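Local coordinates for protein dehydroquinate synthase (Thermus thermophilus, PDB 1UJN) that probably converts the seven-carbon sugar phosphate DAHP to 3-dehydroquinate with release of phosphate, the second step of chorismate biosynthesis, using NAD(+) and a zinc or cobalt ion, at residues Leu187-Leu192 with Leu278-Pro283; Ala258-Arg263 with Asp269-Val274; Val251-Leu256 with Glu339-Leu344. All blocks are in the same frame, centred on the assembly; numbering follows the deposited sequence.

Interaction 1. Residues Leu187-Leu192 with Leu278-Pro283; sequences LKVEDL and LLWLSP
Trp280, on the last turn of helix 271-281, lays one face of its indole against the beta turn of Val189-Leu192, and two CH-pi contacts account for the tight half of the meeting. Over the six-membered ring stands CG2 of Val189, 3.8 Å from the centroid and 17° off the normal; over the five-membered ring is the backbone CA of Glu190, 3.7 Å from its centroid. Thus one side chain and one piece of main chain share a single ring face, and Val189 O also lies above that face, toward its rim. In Trp280 CG is anti to the backbone N (chi1 170°), which carries the indole across to the loop; there Leu192 N bonds Val189 O (2.9 Å) and closes the type I turn.

The looser side is polar. Water 1 sits in the ring plane at the indole edge, accepting from Trp280 NE1 at 2.8 Å and donating to Leu192 O at 2.5 Å, a bridge between helix end and turn. The Glu190 side chain, unlike its CA, adds little: CB stays 4.2 Å from Trp280 CD1, and the extended chain leads the carboxylate to an exposed position.

Around this contact, in the C-terminal helical part of dehydroquinate synthase, Lys168 of helix 164-181 makes a cation-pi contact with Trp280, Leu171 packs against the indole, and Phe202 of helix 199-216 packs on Val189 and Leu192.

Interaction 2. Residues Ala258-Arg263 with Asp269-Val274; sequences AALLGR and DLLPPV
Leu271 reaches from the first turn of helix 271-281 to helix 247-264, joining two consecutive helices of the C-terminal helical domain as an antiparallel helical hairpin. Its forked end is the principal bump. Branch CD2 sits over the small side chain of Ala259, 4.0 Å from its CB, while CD1 enters beside Leu260, 3.6 Å from its CD2; the two leucine side chains cross at about a right angle.

Ala259 provides the hollow: its methyl alone faces Leu271, Leu270 CB and Val274 CG2, and the backbones can approach to 5.7 Å between the CA atoms of Ala259 and Leu270. Were Leu271 cut back to an alanine, both branches would go, and the space between the helices at Ala259 and Leu260 is likely to be left unfilled.

Leu260 CB points away from the other segment, yet chi1 of -68° sets CG beside the backbone N, from where CD2 meets Leu271. The same CD2 lies 3.7 Å above the plane of the Arg263 guanidinium, over its centre.

One water links Ala259 O to Leu270 N; another lies in the guanidinium plane at its edge, accepting from Arg263 NH1 and donating to Asp269 OD1 at 2.9 Å.

Interaction 3. Residues Val251-Leu256 with Glu339-Leu344; sequences VAYGLL and EELKGL
Leu341, on the last turn of helix 327-342, points against helix 247-264, an apolar helix-helix contact inside the C-terminal helical domain of dehydroquinate synthase that involves its last helix. The backbones stay apart, with 8.9 Å between the CA atoms of Tyr253 and Leu341, so between these two segments the contact is made by side chains.

Among the aliphatic contacts, Leu256 and Leu341 run past one another in opposite directions and meet methyl to methyl, CD2 of Leu256 lying 3.6 Å from CD2 of Leu341. Leu256 CG is anti to the backbone N (chi1 177°), which extends the side chain toward the other helix, where the same CD2 also approaches Glu340 CB at 4.0 Å.

Aromatic packing is edge-on: CD2 of Leu341 lies in the plane of the Tyr253 ring, and both leucine methyls approach its CD2-CE2 side.

Polar groups find partners in other parts of the chain. Tyr253 OH is hydrogen-bonded to Pro284 O; the backbone O of Tyr253 accepts from Trp337 NE1 of helix 327-342, and the Glu340 carboxylate forms a salt bridge with Arg275 of helix 271-281. Both methyls of Leu341 stand 3.7 Å from Tyr253 CE2, and CD2 serves Leu256 as well.

Overall arrangement
Two helices connect the three contacts: interactions 2 and 3 share helix 247-264, and interactions 1 and 2 share helix 271-281. Leu256 is the nearest joint between interactions 2 and 3, whose centres are 10 Å apart; its CD1 lies 3.4 Å from Leu271 CD1. Interaction 1, centred 13 Å from interaction 3, meets it where Leu281 CD2 reaches Ala252 CB at 3.3 Å. In sequence, interaction 2 is nested within the loops closed by the others. The contacting side chains touch none of the predicted zinc ligands: Val189 is about 10 Å from Glu173, and Tyr253 about 10 Å from His247 and about 11 Å from His231, side chain to side chain, whereas interaction 2 lies away from these sites.

Interaction 1. Residues Leu187-Leu192 with Leu278-Pro283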
# COMPACT_ATOMS: atom_id res chain seq x y z
N LEU A 187 26.02 9.58 -22.55
CA LEU A 187 25.63 9.35 -23.94
C LEU A 187 26.64 8.43 -24.62
O LEU A 187 26.43 7.98 -25.74
CB LEU A 187 25.55 10.69 -24.70
CG LEU A 187 24.63 11.77 -24.12
CD1 LEU A 187 24.60 12.96 -25.08
CD2 LEU A 187 23.23 11.22 -23.91
N LYS A 188 27.74 8.15 -23.92
CA LYS A 188 28.81 7.30 -24.43
C LYS A 188 28.59 5.85 -23.98
O LYS A 188 28.98 5.47 -22.87
CB LYS A 188 30.15 7.83 -23.91
CG LYS A 188 31.39 7.07 -24.35
CD LYS A 188 32.62 7.67 -23.68
CE LYS A 188 33.91 6.96 -24.10
NZ LYS A 188 34.26 7.21 -25.53
N VAL A 189 27.99 5.04 -24.85
CA VAL A 189 27.68 3.65 -24.53
C VAL A 189 28.18 2.59 -25.53
O VAL A 189 28.29 1.41 -25.19
CB VAL A 189 26.16 3.45 -24.39
CG1 VAL A 189 25.59 4.41 -23.35
CG2 VAL A 189 25.49 3.68 -25.74
N GLU A 190 28.47 3.01 -26.76
CA GLU A 190 28.91 2.10 -27.82
C GLU A 190 29.93 1.02 -27.45
O GLU A 190 29.92 -0.06 -28.03
CB GLU A 190 29.44 2.90 -29.01
CG GLU A 190 28.43 3.86 -29.61
CD GLU A 190 28.93 4.53 -30.88
OE1 GLU A 190 30.02 5.14 -30.85
OE2 GLU A 190 28.23 4.45 -31.91
N ASP A 191 30.81 1.31 -26.50
CA ASP A 191 31.85 0.36 -26.10
C ASP A 191 31.49 -0.52 -24.91
O ASP A 191 32.13 -1.54 -24.66
CB ASP A 191 33.13 1.11 -25.77
CG ASP A 191 32.95 2.07 -24.61
OD1 ASP A 191 32.21 3.07 -24.79
OD2 ASP A 191 33.53 1.84 -23.53
N LEU A 192 30.48 -0.10 -24.16
CA LEU A 192 30.06 -0.82 -22.96
C LEU A 192 29.59 -2.25 -23.15
O LEU A 192 28.82 -2.56 -24.06
CB LEU A 192 28.97 -0.02 -22.24
CG LEU A 192 29.37 1.35 -21.67
CD1 LEU A 192 28.13 2.03 -21.10
CD2 LEU A 192 30.44 1.18 -20.60
N LEU A 278 20.86 3.97 -31.65
CA LEU A 278 20.04 3.01 -32.37
C LEU A 278 20.81 1.97 -33.17
O LEU A 278 20.39 0.82 -33.28
CB LEU A 278 19.05 3.74 -33.29
CG LEU A 278 17.96 4.52 -32.55
CD1 LEU A 278 17.20 5.42 -33.53
CD2 LEU A 278 17.00 3.54 -31.88
N LEU A 279 21.94 2.37 -33.75
CA LEU A 279 22.76 1.44 -34.53
C LEU A 279 23.43 0.44 -33.59
O LEU A 279 23.49 -0.75 -33.87
CB LEU A 279 23.82 2.19 -35.33
CG LEU A 279 23.29 3.04 -36.49
CD1 LEU A 279 24.47 3.64 -37.25
CD2 LEU A 279 22.45 2.19 -37.42
N TRP A 280 23.92 0.95 -32.47
CA TRP A 280 24.57 0.13 -31.46
C TRP A 280 23.55 -0.80 -30.81
O TRP A 280 23.83 -1.96 -30.52
CB TRP A 280 25.20 1.04 -30.41
CG TRP A 280 25.69 0.33 -29.19
CD1 TRP A 280 26.86 -0.37 -29.06
CD2 TRP A 280 25.04 0.27 -27.92
NE1 TRP A 280 26.98 -0.85 -27.78
CE2 TRP A 280 25.87 -0.48 -27.06
CE3 TRP A 280 23.83 0.78 -27.42
CZ2 TRP A 280 25.54 -0.73 -25.72
CZ3 TRP A 280 23.50 0.53 -26.10
CH2 TRP A 280 24.35 -0.22 -25.26
N LEU A 281 22.34 -0.27 -30.60
CA LEU A 281 21.27 -1.02 -29.95
C LEU A 281 20.68 -2.15 -30.80
O LEU A 281 20.39 -3.23 -30.28
CB LEU A 281 20.16 -0.06 -29.53
CG LEU A 281 19.06 -0.61 -28.62
CD1 LEU A 281 19.65 -1.04 -27.29
CD2 LEU A 281 18.00 0.46 -28.40
N SER A 282 20.52 -1.89 -32.09
CA SER A 282 19.94 -2.87 -33.01
C SER A 282 18.56 -3.30 -32.52
O SER A 282 18.31 -4.48 -32.29
CB SER A 282 20.84 -4.10 -33.15
OG SER A 282 22.01 -3.78 -33.89
N PRO A 283 17.64 -2.33 -32.37
CA PRO A 283 16.28 -2.62 -31.90
C PRO A 283 15.51 -3.47 -32.91
O PRO A 283 15.79 -3.43 -34.11
CB PRO A 283 15.67 -1.23 -31.73
CG PRO A 283 16.33 -0.46 -32.84
CD PRO A 283 17.77 -0.90 -32.71
O HOH W 1 28.65 -2.65 -26.52

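Interaction 2. Residues Ala258-Arg263 with Asp269-Val274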
# COMPACT_ATOMS: atom_id res chain seq x y z
N ALA A 258 11.56 12.25 -30.05
CA ALA A 258 11.74 13.43 -29.21
C ALA A 258 12.78 14.35 -29.83
O ALA A 258 12.60 15.57 -29.87
CB ALA A 258 12.17 13.02 -27.81
N ALA A 259 13.87 13.76 -30.32
CA ALA A 259 14.93 14.52 -30.95
C ALA A 259 14.39 15.26 -32.18
O ALA A 259 14.77 16.41 -32.43
CB ALA A 259 16.07 13.59 -31.36
N LEU A 260 13.50 14.62 -32.94
CA LEU A 260 12.93 15.26 -34.12
C LEU A 260 11.99 16.40 -33.73
O LEU A 260 11.92 17.42 -34.43
CB LEU A 260 12.21 14.22 -34.99
CG LEU A 260 13.19 13.23 -35.63
CD1 LEU A 260 12.43 12.04 -36.21
CD2 LEU A 260 14.01 13.94 -36.71
N LEU A 261 11.28 16.24 -32.63
CA LEU A 261 10.39 17.30 -32.15
C LEU A 261 11.24 18.50 -31.75
O LEU A 261 10.91 19.65 -32.03
CB LEU A 261 9.58 16.82 -30.95
CG LEU A 261 8.59 15.68 -31.19
CD1 LEU A 261 7.99 15.24 -29.87
CD2 LEU A 261 7.51 16.13 -32.16
N GLY A 262 12.36 18.21 -31.08
CA GLY A 262 13.25 19.27 -30.64
C GLY A 262 13.82 20.03 -31.82
O GLY A 262 13.93 21.26 -31.79
N ARG A 263 14.20 19.31 -32.87
CA ARG A 263 14.77 19.93 -34.05
C ARG A 263 13.76 20.87 -34.71
O ARG A 263 14.11 22.00 -35.09
CB ARG A 263 15.20 18.86 -35.06
CG ARG A 263 16.02 19.40 -36.22
CD ARG A 263 16.28 18.32 -37.25
NE ARG A 263 15.05 17.90 -37.92
CZ ARG A 263 14.97 16.93 -38.83
NH1 ARG A 263 16.07 16.25 -39.18
NH2 ARG A 263 13.81 16.63 -39.38
N ASP A 269 20.81 20.17 -32.74
CA ASP A 269 20.70 18.88 -33.41
C ASP A 269 21.13 17.75 -32.49
O ASP A 269 22.30 17.63 -32.13
CB ASP A 269 21.57 18.90 -34.68
CG ASP A 269 21.49 17.61 -35.46
OD1 ASP A 269 20.43 16.95 -35.44
OD2 ASP A 269 22.50 17.26 -36.12
N LEU A 270 20.17 16.91 -32.10
CA LEU A 270 20.44 15.79 -31.21
C LEU A 270 20.26 14.45 -31.92
O LEU A 270 20.26 13.40 -31.28
CB LEU A 270 19.52 15.84 -29.99
CG LEU A 270 19.65 17.05 -29.07
CD1 LEU A 270 18.64 16.95 -27.93
CD2 LEU A 270 21.07 17.13 -28.52
N LEU A 271 20.10 14.49 -33.24
CA LEU A 271 19.91 13.26 -34.01
C LEU A 271 21.15 12.37 -34.07
O LEU A 271 21.04 11.15 -34.00
CB LEU A 271 19.44 13.60 -35.43
CG LEU A 271 17.96 13.96 -35.61
CD1 LEU A 271 17.10 12.74 -35.32
CD2 LEU A 271 17.58 15.11 -34.70
N PRO A 272 22.35 12.96 -34.20
CA PRO A 272 23.56 12.14 -34.26
C PRO A 272 23.73 11.19 -33.07
O PRO A 272 23.90 9.99 -33.24
CB PRO A 272 24.69 13.17 -34.35
CG PRO A 272 24.04 14.27 -35.13
CD PRO A 272 22.67 14.38 -34.48
N PRO A 273 23.66 11.73 -31.84
CA PRO A 273 23.81 10.87 -30.65
C PRO A 273 22.78 9.75 -30.62
O PRO A 273 23.10 8.61 -30.29
CB PRO A 273 23.62 11.85 -29.49
CG PRO A 273 24.07 13.16 -30.07
CD PRO A 273 23.46 13.13 -31.44
N VAL A 274 21.54 10.08 -30.98
CA VAL A 274 20.47 9.09 -30.98
C VAL A 274 20.61 8.08 -32.11
O VAL A 274 20.29 6.91 -31.94
CB VAL A 274 19.08 9.77 -31.06
CG1 VAL A 274 17.97 8.72 -31.08
CG2 VAL A 274 18.89 10.69 -29.86
O HOH W 2 17.43 17.50 -32.20
O HOH W 3 18.79 16.70 -37.84

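Interaction 3. Residues Val251-Leu256 with Glu339-Leu344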
# COMPACT_ATOMS: atom_id res chain seq x y z
N VAL A 251 11.78 2.87 -25.75
CA VAL A 251 12.30 4.15 -25.31
C VAL A 251 13.28 4.71 -26.34
O VAL A 251 13.24 5.90 -26.66
CB VAL A 251 13.02 4.03 -23.95
CG1 VAL A 251 13.75 5.34 -23.62
CG2 VAL A 251 12.01 3.70 -22.86
N ALA A 252 14.15 3.85 -26.86
CA ALA A 252 15.13 4.28 -27.86
C ALA A 252 14.41 4.90 -29.06
O ALA A 252 14.82 5.95 -29.57
CB ALA A 252 15.98 3.10 -28.30
N TYR A 253 13.34 4.24 -29.50
CA TYR A 253 12.56 4.73 -30.64
C TYR A 253 11.91 6.07 -30.27
O TYR A 253 11.84 6.97 -31.10
CB TYR A 253 11.46 3.72 -31.01
CG TYR A 253 11.94 2.56 -31.85
CD1 TYR A 253 11.70 1.24 -31.47
CD2 TYR A 253 12.60 2.78 -33.06
CE1 TYR A 253 12.10 0.17 -32.27
CE2 TYR A 253 13.00 1.72 -33.87
CZ TYR A 253 12.74 0.42 -33.47
OH TYR A 253 13.11 -0.63 -34.29
N GLY A 254 11.44 6.17 -29.03
CA GLY A 254 10.81 7.40 -28.56
C GLY A 254 11.81 8.54 -28.48
O GLY A 254 11.45 9.71 -28.68
N LEU A 255 13.06 8.22 -28.18
CA LEU A 255 14.11 9.23 -28.09
C LEU A 255 14.38 9.86 -29.45
O LEU A 255 14.66 11.05 -29.55
CB LEU A 255 15.39 8.62 -27.53
CG LEU A 255 15.30 8.18 -26.06
CD1 LEU A 255 16.62 7.58 -25.62
CD2 LEU A 255 14.96 9.39 -25.20
N LEU A 256 14.31 9.04 -30.50
CA LEU A 256 14.53 9.55 -31.84
C LEU A 256 13.40 10.53 -32.17
O LEU A 256 13.64 11.60 -32.74
CB LEU A 256 14.55 8.41 -32.86
CG LEU A 256 14.70 8.84 -34.32
CD1 LEU A 256 16.02 9.57 -34.51
CD2 LEU A 256 14.63 7.62 -35.23
N GLU A 339 10.92 7.89 -41.91
CA GLU A 339 12.00 7.90 -42.90
C GLU A 339 13.34 7.61 -42.24
O GLU A 339 14.16 6.88 -42.79
CB GLU A 339 12.05 9.25 -43.62
CG GLU A 339 10.84 9.53 -44.51
CD GLU A 339 10.65 8.48 -45.60
OE1 GLU A 339 11.61 8.21 -46.35
OE2 GLU A 339 9.53 7.93 -45.71
N GLU A 340 13.56 8.19 -41.07
CA GLU A 340 14.81 7.98 -40.34
C GLU A 340 15.01 6.50 -40.05
O GLU A 340 16.12 5.99 -40.11
CB GLU A 340 14.79 8.77 -39.02
CG GLU A 340 15.10 10.25 -39.17
CD GLU A 340 16.58 10.54 -39.06
OE1 GLU A 340 17.39 9.61 -39.23
OE2 GLU A 340 16.94 11.72 -38.82
N LEU A 341 13.92 5.81 -39.72
CA LEU A 341 13.97 4.38 -39.41
C LEU A 341 14.04 3.52 -40.67
O LEU A 341 14.75 2.51 -40.69
CB LEU A 341 12.75 3.97 -38.59
CG LEU A 341 12.66 4.55 -37.18
CD1 LEU A 341 11.46 3.95 -36.46
CD2 LEU A 341 13.94 4.26 -36.42
N LYS A 342 13.30 3.91 -41.70
CA LYS A 342 13.31 3.16 -42.95
C LYS A 342 14.73 3.18 -43.51
O LYS A 342 15.22 2.18 -44.03
CB LYS A 342 12.32 3.78 -43.95
CG LYS A 342 10.88 3.70 -43.48
CD LYS A 342 9.92 4.46 -44.39
CE LYS A 342 9.76 3.78 -45.74
NZ LYS A 342 8.67 4.41 -46.53
N GLY A 343 15.38 4.33 -43.37
CA GLY A 343 16.75 4.47 -43.85
C GLY A 343 17.72 3.67 -43.00
O GLY A 343 18.94 3.83 -43.11
N LEU A 344 17.18 2.80 -42.15
CA LEU A 344 17.99 1.96 -41.28
C LEU A 344 17.46 0.53 -41.31
O LEU A 344 18.04 -0.38 -40.72
CB LEU A 344 17.97 2.49 -39.84
CG LEU A 344 18.56 3.89 -39.65
CD1 LEU A 344 18.43 4.32 -38.19
CD2 LEU A 344 20.01 3.89 -40.08